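Endoglucanase (Uncultured bacterium, PDB 3X17) probably hydrolyses internal beta-1,4-glucosidic bonds of cellulose, as a family 9 endoglucanase with an N-terminal Ig-like domain. Local coordinates at residues Y371-F385 / A441-E453. Sequence-based numbering, arbitrary orientation.
Sequences YAPVSWVNPAALGYF and AKGMLLLFAHHLE. With CA (calcium ion), chain E.
F385 and F448 form an offset stack, ring centroids 4.3 Å apart and planes 16° from parallel. A chi1 of -168° turns the F385 ring off the start of helix 381-390 and over one face of F448; M444 O lies above the opposite face. The far rim of F385 turns to H451, F385 CZ approaching H451 ND1 at 3.6 Å in an offset edge-to-face pair that completes an aromatic cluster. At the edge of the F448 ring sit L382 CD2, 4.0 Å from F448 CZ, and the hydroxyl of Y371. Cutting F448 back to an alanine is likely to leave F385 without its stacking partner and open a gap beside L382 CD2.

Aliphatic packing continues toward A441. L445 pushes CD1 tightly against P373 CA (3.5 Å), while its CD2 meets A381 CB and Y371 OH. The P373 ring also rests on A441 CB and alongside CG of K442, whose NZ bonds to P425 O.

Two waters supply polar links. One accepts from Y371 OH (2.8 Å) and donates to L445 O; the other accepts from V374 N and donates to A441 O (2.7 Å).

Within the (alpha/alpha)6 barrel, the calcium-binding loop (through V377 O) and the following helix thus pack on helix 435-452; the axes of 381-385 and 441-452 run near-parallel, 11.6 Å apart. Direct contacts are mainly apolar and aromatic and water relays the polar links, so shape fit and ring stacking carry most of the contact.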
ATOM      1  N   TYR A 371      -8.206 -16.083  -4.947  1.00 34.02           N
ATOM      2  CA  TYR A 371      -8.233 -14.700  -5.387  1.00 35.06           C
ATOM      3  C   TYR A 371      -8.441 -13.792  -4.179  1.00 35.27           C
ATOM      4  O   TYR A 371      -9.457 -13.869  -3.485  1.00 36.17           O
ATOM      5  CB  TYR A 371      -9.352 -14.449  -6.427  1.00 33.68           C
ATOM      6  CG  TYR A 371      -9.232 -13.094  -7.112  1.00 32.18           C
ATOM      7  CD1 TYR A 371      -8.306 -12.882  -8.110  1.00 30.22           C
ATOM      8  CD2 TYR A 371      -9.987 -12.007  -6.687  1.00 32.38           C
ATOM      9  CE1 TYR A 371      -8.181 -11.651  -8.731  1.00 28.78           C
ATOM     10  CE2 TYR A 371      -9.835 -10.773  -7.252  1.00 30.45           C
ATOM     11  CZ  TYR A 371      -8.969 -10.610  -8.316  1.00 32.09           C
ATOM     12  OH  TYR A 371      -8.838  -9.376  -8.904  1.00 31.19           O
ATOM     13  N   ALA A 372      -7.469 -12.944  -3.902  1.00 34.85           N
ATOM     14  CA  ALA A 372      -7.534 -12.172  -2.663  1.00 35.23           C
ATOM     15  C   ALA A 372      -6.811 -10.859  -2.883  1.00 31.64           C
ATOM     16  O   ALA A 372      -6.089 -10.719  -3.877  1.00 34.59           O
ATOM     17  CB  ALA A 372      -6.919 -12.963  -1.516  1.00 34.53           C
ATOM     18  N   PRO A 373      -7.089  -9.853  -2.036  1.00 31.40           N
ATOM     19  CA  PRO A 373      -6.442  -8.546  -2.231  1.00 31.19           C
ATOM     20  C   PRO A 373      -4.924  -8.795  -2.177  1.00 33.62           C
ATOM     21  O   PRO A 373      -4.482  -9.712  -1.490  1.00 32.38           O
ATOM     22  CB  PRO A 373      -6.885  -7.743  -1.003  1.00 31.37           C
ATOM     23  CG  PRO A 373      -8.164  -8.419  -0.523  1.00 32.04           C
ATOM     24  CD  PRO A 373      -8.114  -9.846  -0.970  1.00 30.37           C
ATOM     25  N   VAL A 374      -4.165  -8.095  -3.003  1.00 31.75           N
ATOM     26  CA  VAL A 374      -2.715  -8.301  -3.082  1.00 31.05           C
ATOM     27  C   VAL A 374      -2.072  -8.066  -1.729  1.00 32.22           C
ATOM     28  O   VAL A 374      -2.367  -7.056  -1.053  1.00 29.55           O
ATOM     29  CB  VAL A 374      -2.108  -7.340  -4.119  1.00 32.05           C
ATOM     30  CG1 VAL A 374      -0.584  -7.280  -3.979  1.00 29.53           C
ATOM     31  CG2 VAL A 374      -2.560  -7.770  -5.524  1.00 28.22           C
ATOM     32  N   SER A 375      -1.308  -9.063  -1.274  1.00 32.00           N
ATOM     33  CA  SER A 375      -0.575  -8.971   0.001  1.00 31.75           C
ATOM     34  C   SER A 375       0.763  -9.725  -0.118  1.00 31.43           C
ATOM     35  O   SER A 375       0.963 -10.459  -1.069  1.00 31.10           O
ATOM     36  CB  SER A 375      -1.420  -9.605   1.133  1.00 32.70           C
ATOM     37  OG  SER A 375      -1.361 -11.019   1.042  1.00 34.61           O
ATOM     38  N   TRP A 376       1.673  -9.523   0.838  1.00 31.96           N
ATOM     39  CA  TRP A 376       2.936 -10.276   0.888  1.00 31.44           C
ATOM     40  C   TRP A 376       2.763 -11.776   1.133  1.00 32.20           C
ATOM     41  O   TRP A 376       3.668 -12.566   0.840  1.00 34.10           O
ATOM     42  CB  TRP A 376       3.907  -9.671   1.913  1.00 31.15           C
ATOM     43  CG  TRP A 376       3.431  -9.709   3.351  1.00 29.41           C
ATOM     44  CD1 TRP A 376       2.888  -8.666   4.064  1.00 34.08           C
ATOM     45  CD2 TRP A 376       3.556 -10.798   4.281  1.00 27.64           C
ATOM     46  NE1 TRP A 376       2.563  -9.078   5.338  1.00 31.42           N
ATOM     47  CE2 TRP A 376       2.969 -10.375   5.502  1.00 29.93           C
ATOM     48  CE3 TRP A 376       4.023 -12.108   4.177  1.00 32.09           C
ATOM     49  CZ2 TRP A 376       2.903 -11.195   6.637  1.00 34.32           C
ATOM     50  CZ3 TRP A 376       3.958 -12.941   5.314  1.00 32.59           C
ATOM     51  CH2 TRP A 376       3.404 -12.471   6.528  1.00 37.11           C
ATOM     52  N   VAL A 377       1.591 -12.181   1.604  1.00 31.41           N
ATOM     53  CA  VAL A 377       1.260 -13.611   1.682  1.00 31.99           C
ATOM     54  C   VAL A 377       0.851 -14.150   0.307  1.00 32.15           C
ATOM     55  O   VAL A 377       1.446 -15.115  -0.210  1.00 29.62           O
ATOM     56  CB  VAL A 377       0.145 -13.866   2.706  1.00 32.52           C
ATOM     57  CG1 VAL A 377      -0.295 -15.321   2.681  1.00 35.39           C
ATOM     58  CG2 VAL A 377       0.623 -13.489   4.128  1.00 34.61           C
ATOM     59  N   ASN A 378      -0.150 -13.490  -0.287  1.00 32.46           N
ATOM     60  CA  ASN A 378      -0.738 -13.916  -1.558  1.00 31.26           C
ATOM     61  C   ASN A 378      -0.781 -12.755  -2.551  1.00 29.22           C
ATOM     62  O   ASN A 378      -1.551 -11.827  -2.395  1.00 28.86           O
ATOM     63  CB  ASN A 378      -2.154 -14.440  -1.323  1.00 34.60           C
ATOM     64  CG  ASN A 378      -2.805 -14.936  -2.582  1.00 28.41           C
ATOM     65  OD1 ASN A 378      -2.306 -14.728  -3.684  1.00 30.97           O
ATOM     66  ND2 ASN A 378      -3.959 -15.552  -2.427  1.00 26.22           N
ATOM     67  N   PRO A 379       0.146 -12.742  -3.498  1.00 31.69           N
ATOM     68  CA  PRO A 379       0.210 -11.675  -4.491  1.00 30.17           C
ATOM     69  C   PRO A 379      -0.497 -12.073  -5.809  1.00 31.44           C
ATOM     70  O   PRO A 379      -0.385 -11.369  -6.821  1.00 28.53           O
ATOM     71  CB  PRO A 379       1.715 -11.552  -4.731  1.00 29.63           C
ATOM     72  CG  PRO A 379       2.190 -12.920  -4.635  1.00 32.15           C
ATOM     73  CD  PRO A 379       1.374 -13.559  -3.499  1.00 31.43           C
ATOM     74  N   ALA A 380      -1.151 -13.230  -5.823  1.00 29.56           N
ATOM     75  CA  ALA A 380      -1.541 -13.828  -7.088  1.00 31.73           C
ATOM     76  C   ALA A 380      -2.596 -13.030  -7.893  1.00 31.43           C
ATOM     77  O   ALA A 380      -2.754 -13.280  -9.076  1.00 29.74           O
ATOM     78  CB  ALA A 380      -1.991 -15.297  -6.893  1.00 30.58           C
ATOM     79  N   ALA A 381      -3.278 -12.058  -7.276  1.00 30.31           N
ATOM     80  CA  ALA A 381      -4.243 -11.250  -8.035  1.00 30.99           C
ATOM     81  C   ALA A 381      -3.567 -10.528  -9.190  1.00 33.51           C
ATOM     82  O   ALA A 381      -4.198 -10.281 -10.232  1.00 34.53           O
ATOM     83  CB  ALA A 381      -4.946 -10.252  -7.141  1.00 31.59           C
ATOM     84  N   LEU A 382      -2.310 -10.131  -8.997  1.00 30.17           N
ATOM     85  CA  LEU A 382      -1.546  -9.504 -10.077  1.00 33.72           C
ATOM     86  C   LEU A 382      -1.345 -10.483 -11.240  1.00 32.70           C
ATOM     87  O   LEU A 382      -1.279 -10.102 -12.410  1.00 33.18           O
ATOM     88  CB  LEU A 382      -0.187  -9.030  -9.564  1.00 31.43           C
ATOM     89  CG  LEU A 382      -0.141  -7.933  -8.482  1.00 37.08           C
ATOM     90  CD1 LEU A 382       1.295  -7.700  -7.959  1.00 37.26           C
ATOM     91  CD2 LEU A 382      -0.729  -6.601  -8.960  1.00 35.87           C
ATOM     92  N   GLY A 383      -1.267 -11.761 -10.916  1.00 32.57           N
ATOM     93  CA  GLY A 383      -1.104 -12.752 -11.961  1.00 31.52           C
ATOM     94  C   GLY A 383      -2.421 -12.921 -12.702  1.00 32.83           C
ATOM     95  O   GLY A 383      -2.449 -12.955 -13.931  1.00 32.15           O
ATOM     96  N   TYR A 384      -3.509 -13.061 -11.947  1.00 32.27           N
ATOM     97  CA  TYR A 384      -4.845 -13.111 -12.551  1.00 34.88           C
ATOM     98  C   TYR A 384      -5.004 -11.974 -13.547  1.00 33.63           C
ATOM     99  O   TYR A 384      -5.351 -12.196 -14.700  1.00 34.70           O
ATOM    100  CB  TYR A 384      -5.918 -12.965 -11.473  1.00 33.81           C
ATOM    101  CG  TYR A 384      -6.319 -14.259 -10.824  1.00 38.25           C
ATOM    102  CD1 TYR A 384      -5.557 -14.823  -9.799  1.00 40.50           C
ATOM    103  CD2 TYR A 384      -7.525 -14.863 -11.156  1.00 36.77           C
ATOM    104  CE1 TYR A 384      -5.967 -16.013  -9.163  1.00 37.70           C
ATOM    105  CE2 TYR A 384      -7.945 -16.011 -10.520  1.00 35.92           C
ATOM    106  CZ  TYR A 384      -7.163 -16.599  -9.549  1.00 37.50           C
ATOM    107  OH  TYR A 384      -7.635 -17.738  -8.932  1.00 29.52           O
ATOM    108  N   PHE A 385      -4.699 -10.756 -13.100  1.00 34.09           N
ATOM    109  CA  PHE A 385      -4.967  -9.561 -13.890  1.00 32.95           C
ATOM    110  C   PHE A 385      -4.061  -9.498 -15.106  1.00 32.97           C
ATOM    111  O   PHE A 385      -4.496  -9.092 -16.176  1.00 33.98           O
ATOM    112  CB  PHE A 385      -4.808  -8.296 -13.041  1.00 32.20           C
ATOM    113  CG  PHE A 385      -5.341  -7.038 -13.704  1.00 36.97           C
ATOM    114  CD1 PHE A 385      -6.726  -6.803 -13.791  1.00 28.37           C
ATOM    115  CD2 PHE A 385      -4.470  -6.118 -14.272  1.00 34.22           C
ATOM    116  CE1 PHE A 385      -7.216  -5.686 -14.456  1.00 31.29           C
ATOM    117  CE2 PHE A 385      -4.951  -4.968 -14.881  1.00 34.08           C
ATOM    118  CZ  PHE A 385      -6.337  -4.746 -14.968  1.00 30.62           C
ATOM    119  N   ALA A 441      -5.938  -2.090  -0.800  1.00 28.64           N
ATOM    120  CA  ALA A 441      -5.735  -3.257  -1.660  1.00 27.82           C
ATOM    121  C   ALA A 441      -7.083  -3.772  -2.179  1.00 30.39           C
ATOM    122  O   ALA A 441      -7.151  -4.293  -3.287  1.00 29.71           O
ATOM    123  CB  ALA A 441      -5.012  -4.373  -0.896  1.00 28.18           C
ATOM    124  N   LYS A 442      -8.121  -3.702  -1.346  1.00 28.79           N
ATOM    125  CA  LYS A 442      -9.481  -4.007  -1.797  1.00 31.79           C
ATOM    126  C   LYS A 442     -10.022  -2.960  -2.771  1.00 32.76           C
ATOM    127  O   LYS A 442     -10.768  -3.294  -3.691  1.00 33.52           O
ATOM    128  CB  LYS A 442     -10.447  -4.170  -0.618  1.00 31.60           C
ATOM    129  CG  LYS A 442     -10.256  -5.450   0.167  1.00 30.30           C
ATOM    130  CD  LYS A 442     -11.143  -5.453   1.452  1.00 30.29           C
ATOM    131  CE  LYS A 442     -11.205  -6.880   2.053  1.00 36.54           C
ATOM    132  NZ  LYS A 442     -12.116  -6.962   3.257  1.00 39.45           N
ATOM    133  N   GLY A 443      -9.626  -1.705  -2.571  1.00 32.42           N
ATOM    134  CA  GLY A 443      -9.819  -0.668  -3.563  1.00 30.63           C
ATOM    135  C   GLY A 443      -9.231  -1.065  -4.902  1.00 31.86           C
ATOM    136  O   GLY A 443      -9.856  -0.893  -5.958  1.00 29.50           O
ATOM    137  N   MET A 444      -8.022  -1.608  -4.847  1.00 31.30           N
ATOM    138  CA  MET A 444      -7.341  -2.124  -6.034  1.00 31.23           C
ATOM    139  C   MET A 444      -8.135  -3.245  -6.729  1.00 29.85           C
ATOM    140  O   MET A 444      -8.228  -3.238  -7.927  1.00 30.81           O
ATOM    141  CB  MET A 444      -5.916  -2.598  -5.694  1.00 28.75           C
ATOM    142  CG  MET A 444      -5.071  -2.976  -6.924  1.00 33.09           C
ATOM    143  SD  MET A 444      -3.577  -3.889  -6.451  1.00 32.91           S
ATOM    144  CE  MET A 444      -2.688  -2.654  -5.516  1.00 32.42           C
ATOM    145  N   LEU A 445      -8.728  -4.180  -5.993  1.00 30.76           N
ATOM    146  CA  LEU A 445      -9.546  -5.205  -6.659  1.00 31.63           C
ATOM    147  C   LEU A 445     -10.793  -4.631  -7.336  1.00 32.68           C
ATOM    148  O   LEU A 445     -11.153  -5.069  -8.439  1.00 32.27           O
ATOM    149  CB  LEU A 445      -9.927  -6.372  -5.739  1.00 32.93           C
ATOM    150  CG  LEU A 445      -8.805  -7.067  -4.958  1.00 33.05           C
ATOM    151  CD1 LEU A 445      -9.409  -8.088  -4.013  1.00 35.54           C
ATOM    152  CD2 LEU A 445      -7.754  -7.688  -5.872  1.00 29.45           C
ATOM    153  N   LEU A 446     -11.418  -3.631  -6.714  1.00 31.48           N
ATOM    154  CA  LEU A 446     -12.512  -2.890  -7.366  1.00 33.70           C
ATOM    155  C   LEU A 446     -12.044  -2.253  -8.671  1.00 33.59           C
ATOM    156  O   LEU A 446     -12.683  -2.430  -9.707  1.00 35.94           O
ATOM    157  CB  LEU A 446     -13.081  -1.802  -6.452  1.00 32.57           C
ATOM    158  CG  LEU A 446     -13.750  -2.328  -5.181  1.00 35.01           C
ATOM    159  CD1 LEU A 446     -13.855  -1.217  -4.134  1.00 32.56           C
ATOM    160  CD2 LEU A 446     -15.133  -2.894  -5.503  1.00 34.80           C
ATOM    161  N   LEU A 447     -10.872  -1.626  -8.652  1.00 32.11           N
ATOM    162  CA  LEU A 447     -10.356  -1.028  -9.849  1.00 32.23           C
ATOM    163  C   LEU A 447      -9.966  -2.052 -10.905  1.00 32.42           C
ATOM    164  O   LEU A 447     -10.014  -1.745 -12.088  1.00 36.54           O
ATOM    165  CB  LEU A 447      -9.191  -0.081  -9.552  1.00 32.13           C
ATOM    166  CG  LEU A 447      -9.545   1.189  -8.771  1.00 33.82           C
ATOM    167  CD1 LEU A 447      -8.287   1.977  -8.403  1.00 30.78           C
ATOM    168  CD2 LEU A 447     -10.556   2.061  -9.515  1.00 35.02           C
ATOM    169  N   PHE A 448      -9.517  -3.238 -10.506  1.00 31.89           N
ATOM    170  CA  PHE A 448      -9.192  -4.265 -11.513  1.00 32.98           C
ATOM    171  C   PHE A 448     -10.474  -4.636 -12.294  1.00 32.74           C
ATOM    172  O   PHE A 448     -10.451  -4.753 -13.517  1.00 32.17           O
ATOM    173  CB  PHE A 448      -8.629  -5.530 -10.876  1.00 32.35           C
ATOM    174  CG  PHE A 448      -7.165  -5.434 -10.464  1.00 35.36           C
ATOM    175  CD1 PHE A 448      -6.349  -4.404 -10.922  1.00 37.24           C
ATOM    176  CD2 PHE A 448      -6.609  -6.398  -9.640  1.00 36.74           C
ATOM    177  CE1 PHE A 448      -5.002  -4.332 -10.545  1.00 37.84           C
ATOM    178  CE2 PHE A 448      -5.244  -6.357  -9.287  1.00 38.00           C
ATOM    179  CZ  PHE A 448      -4.451  -5.319  -9.739  1.00 37.73           C
ATOM    180  N   ALA A 449     -11.552  -4.873 -11.559  1.00 29.74           N
ATOM    181  CA  ALA A 449     -12.841  -5.250 -12.124  1.00 34.73           C
ATOM    182  C   ALA A 449     -13.403  -4.114 -12.981  1.00 33.72           C
ATOM    183  O   ALA A 449     -13.751  -4.315 -14.141  1.00 36.49           O
ATOM    184  CB  ALA A 449     -13.839  -5.636 -10.985  1.00 30.86           C
ATOM    185  N   HIS A 450     -13.336  -2.904 -12.455  1.00 36.23           N
ATOM    186  CA  HIS A 450     -13.652  -1.705 -13.215  1.00 38.78           C
ATOM    187  C   HIS A 450     -12.907  -1.642 -14.546  1.00 40.85           C
ATOM    188  O   HIS A 450     -13.430  -1.132 -15.540  1.00 39.71           O
ATOM    189  CB  HIS A 450     -13.348  -0.453 -12.392  1.00 39.37           C
ATOM    190  CG  HIS A 450     -13.639   0.829 -13.116  1.00 42.53           C
ATOM    191  ND1 HIS A 450     -14.919   1.209 -13.471  1.00 43.86           N
ATOM    192  CD2 HIS A 450     -12.815   1.801 -13.580  1.00 41.79           C
ATOM    193  CE1 HIS A 450     -14.876   2.398 -14.051  1.00 45.02           C
ATOM    194  NE2 HIS A 450     -13.609   2.756 -14.175  1.00 46.38           N
ATOM    195  N   HIS A 451     -11.668  -2.108 -14.552  1.00 40.98           N
ATOM    196  CA  HIS A 451     -10.864  -2.034 -15.749  1.00 43.41           C
ATOM    197  C   HIS A 451     -11.349  -3.043 -16.812  1.00 44.74           C
ATOM    198  O   HIS A 451     -11.270  -2.776 -18.021  1.00 44.11           O
ATOM    199  CB  HIS A 451      -9.391  -2.248 -15.419  1.00 42.59           C
ATOM    200  CG  HIS A 451      -8.481  -2.029 -16.583  1.00 49.56           C
ATOM    201  ND1 HIS A 451      -8.220  -3.014 -17.518  1.00 57.27           N
ATOM    202  CD2 HIS A 451      -7.848  -0.916 -17.025  1.00 52.02           C
ATOM    203  CE1 HIS A 451      -7.444  -2.523 -18.471  1.00 55.64           C
ATOM    204  NE2 HIS A 451      -7.218  -1.247 -18.204  1.00 55.74           N
ATOM    205  N   LEU A 452     -11.858  -4.193 -16.360  1.00 44.02           N
ATOM    206  CA  LEU A 452     -12.369  -5.221 -17.287  1.00 44.37           C
ATOM    207  C   LEU A 452     -13.765  -4.868 -17.811  1.00 44.38           C
ATOM    208  O   LEU A 452     -14.130  -5.213 -18.934  1.00 44.99           O
ATOM    209  CB  LEU A 452     -12.446  -6.574 -16.587  1.00 43.68           C
ATOM    210  CG  LEU A 452     -11.149  -7.263 -16.146  1.00 39.82           C
ATOM    211  CD1 LEU A 452     -11.533  -8.625 -15.699  1.00 32.91           C
ATOM    212  CD2 LEU A 452     -10.127  -7.344 -17.291  1.00 34.21           C
ATOM    213  N   GLU A 453     -14.498  -4.121 -16.996  1.00 44.49           N
ATOM    214  CA  GLU A 453     -15.936  -3.957 -17.098  1.00 46.72           C
ATOM    215  C   GLU A 453     -16.259  -2.651 -16.354  1.00 45.57           C
ATOM    216  O   GLU A 453     -16.428  -2.655 -15.125  1.00 43.72           O
ATOM    217  CB  GLU A 453     -16.613  -5.132 -16.393  1.00 47.61           C
ATOM    218  CG  GLU A 453     -17.989  -5.508 -16.882  1.00 54.35           C
ATOM    219  CD  GLU A 453     -18.539  -6.739 -16.136  1.00 61.64           C
ATOM    220  OE1 GLU A 453     -19.020  -6.588 -14.976  1.00 61.76           O
ATOM    221  OE2 GLU A 453     -18.436  -7.862 -16.688  1.00 57.42           O
TER
HETATM  222 CA    CA E 603       2.556 -17.220  -0.606  1.00 33.60          CA
HETATM  223  O   HOH W   1     -11.052  -7.663  -8.447  1.00 33.26           O
HETATM  224  O   HOH W   2      -5.254  -5.796  -4.406  1.00 29.46           O
HETATM  225  O   HOH W   3       0.342 -18.009   0.213  1.00 30.43           O